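Side-chain contact in L-isoleucine-4-hydroxylase (Bacillus thuringiensis, PDB 6LNH), which hydroxylates L-isoleucine to (4S)-4-hydroxy-L-isoleucine, using ferrous iron, 2-oxoglutarate and oxygen, and also sulfoxidises L-methionine and related thioethers: residues Ser47-Thr50 / Gln51-Asp55. Residues are numbered along the deposited sequence; the frame is centred on the assembly and turned at random.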
loop_
_atom_site.group_PDB
_atom_site.type_symbol
_atom_site.label_atom_id
_atom_site.label_comp_id
_atom_site.label_asym_id
_atom_site.label_seq_id
_atom_site.Cartn_x
_atom_site.Cartn_y
_atom_site.Cartn_z
ATOM N N SER C 47 0.647 12.732 21.418
ATOM C CA SER C 47 1.823 13.619 21.583
ATOM C C SER C 47 2.999 12.819 22.151
ATOM O O SER C 47 4.132 13.061 21.713
ATOM C CB SER C 47 1.488 14.787 22.466
ATOM O OG SER C 47 1.594 16.005 21.750
ATOM N N LEU C 48 2.733 11.907 23.093
ATOM C CA LEU C 48 3.791 11.123 23.693
ATOM C C LEU C 48 4.364 10.146 22.677
ATOM O O LEU C 48 5.579 9.922 22.638
ATOM C CB LEU C 48 3.263 10.425 24.941
ATOM C CG LEU C 48 2.957 11.435 26.054
ATOM C CD1 LEU C 48 2.203 10.767 27.185
ATOM C CD2 LEU C 48 4.223 12.109 26.576
ATOM N N LEU C 49 3.507 9.604 21.808
ATOM C CA LEU C 49 3.973 8.739 20.729
ATOM C C LEU C 49 4.950 9.462 19.805
ATOM O O LEU C 49 5.991 8.905 19.438
ATOM C CB LEU C 49 2.771 8.219 19.944
ATOM C CG LEU C 49 3.038 7.282 18.770
ATOM C CD1 LEU C 49 3.751 6.027 19.247
ATOM C CD2 LEU C 49 1.732 6.931 18.080
ATOM N N THR C 50 4.640 10.706 19.426
ATOM C CA THR C 50 5.526 11.450 18.532
ATOM C C THR C 50 6.909 11.639 19.148
ATOM O O THR C 50 7.925 11.512 18.455
ATOM C CB THR C 50 4.906 12.801 18.166
ATOM O OG1 THR C 50 3.702 12.584 17.420
ATOM C CG2 THR C 50 5.867 13.624 17.317
ATOM N N GLN C 51 6.969 11.938 20.450
ATOM C CA GLN C 51 8.265 12.102 21.103
ATOM C C GLN C 51 9.029 10.786 21.145
ATOM O O GLN C 51 10.243 10.757 20.911
ATOM C CB GLN C 51 8.094 12.625 22.529
ATOM C CG GLN C 51 7.222 13.844 22.702
ATOM C CD GLN C 51 7.098 14.234 24.166
ATOM O OE1 GLN C 51 7.715 13.616 25.038
ATOM N NE2 GLN C 51 6.300 15.258 24.442
ATOM N N ALA C 52 8.334 9.690 21.464
ATOM C CA ALA C 52 8.973 8.379 21.462
ATOM C C ALA C 52 9.454 8.004 20.067
ATOM O O ALA C 52 10.545 7.446 19.908
ATOM C CB ALA C 52 8.009 7.326 22.005
ATOM N N GLN C 53 8.654 8.310 19.043
ATOM C CA GLN C 53 9.038 7.955 17.681
ATOM C C GLN C 53 10.269 8.731 17.243
ATOM O O GLN C 53 11.136 8.194 16.545
ATOM C CB GLN C 53 7.882 8.227 16.718
ATOM C CG GLN C 53 6.753 7.214 16.759
ATOM C CD GLN C 53 5.580 7.644 15.903
ATOM O OE1 GLN C 53 5.425 8.826 15.601
ATOM N NE2 GLN C 53 4.752 6.687 15.501
ATOM N N LEU C 54 10.368 9.995 17.657
ATOM C CA LEU C 54 11.484 10.829 17.238
ATOM C C LEU C 54 12.790 10.407 17.895
ATOM O O LEU C 54 13.864 10.731 17.376
ATOM C CB LEU C 54 11.190 12.296 17.554
ATOM C CG LEU C 54 10.230 13.009 16.601
ATOM C CD1 LEU C 54 9.914 14.421 17.086
ATOM C CD2 LEU C 54 10.799 13.035 15.196
ATOM N N ASP C 55 12.722 9.701 19.028
ATOM C CA ASP C 55 13.935 9.239 19.689
ATOM C C ASP C 55 14.679 8.185 18.881
ATOM O O ASP C 55 15.886 8.010 19.082
ATOM C CB ASP C 55 13.611 8.687 21.075
ATOM C CG ASP C 55 14.857 8.469 21.913
ATOM O OD1 ASP C 55 15.676 9.405 22.010
ATOM O OD2 ASP C 55 15.022 7.362 22.468
#
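Gln-51 sits one turn after Ser-47 in the alpha-helix 44-54, a worked example of how i to i+4 backbone bonds set side chains four residues apart on the same face. Its backbone N gives Ser-47 O a weak hydrogen bond, and its CG rests 3.3 Å from that same Ser-47 O. Beyond CG the chain is extended (chi2 178°) and runs alongside Leu-48, both side chains pointing the same way, with exposed Gln-51 bringing OE1 4.1 Å from CD2 of Leu-48, which packs on Pro-120 and Leu-121 of helix 120-134. Ala-52 donates a straighter bond, N to Leu-48 O at 3.0 Å; that carbonyl oxygen also receives ND2 of Asn-119, so two N-H groups grip it. The methyl of Ala-52 faces Met-182 and Phe-116. On the buried side, Gln-53 N bonds to Leu-49 O at 2.8 Å. The Gln-53 amide slants across the branched end of Leu-49, NE2 lying 3.7 Å from Leu-49 CG. That approach is purely van der Waals; the polar need of NE2 is met by Met-182 O on strand 176-184 of the main sheet, which ties the helix to it, while Leu-49 itself packs on Leu-121, Pro-211 and Leu-212. Leu-54 N bonds to Thr-50 O; on this outer face Thr-50 packs on Tyr-57 of a second subunit, and Leu-54 on Leu-54 of that subunit. Thr-50 and Leu-54 lie side by side: chi1 of -64° sets Thr-50 OG1 for a weak bond to His-46 O and leans CG2 outward and forward, 4.1 Å from Leu-54 CD1.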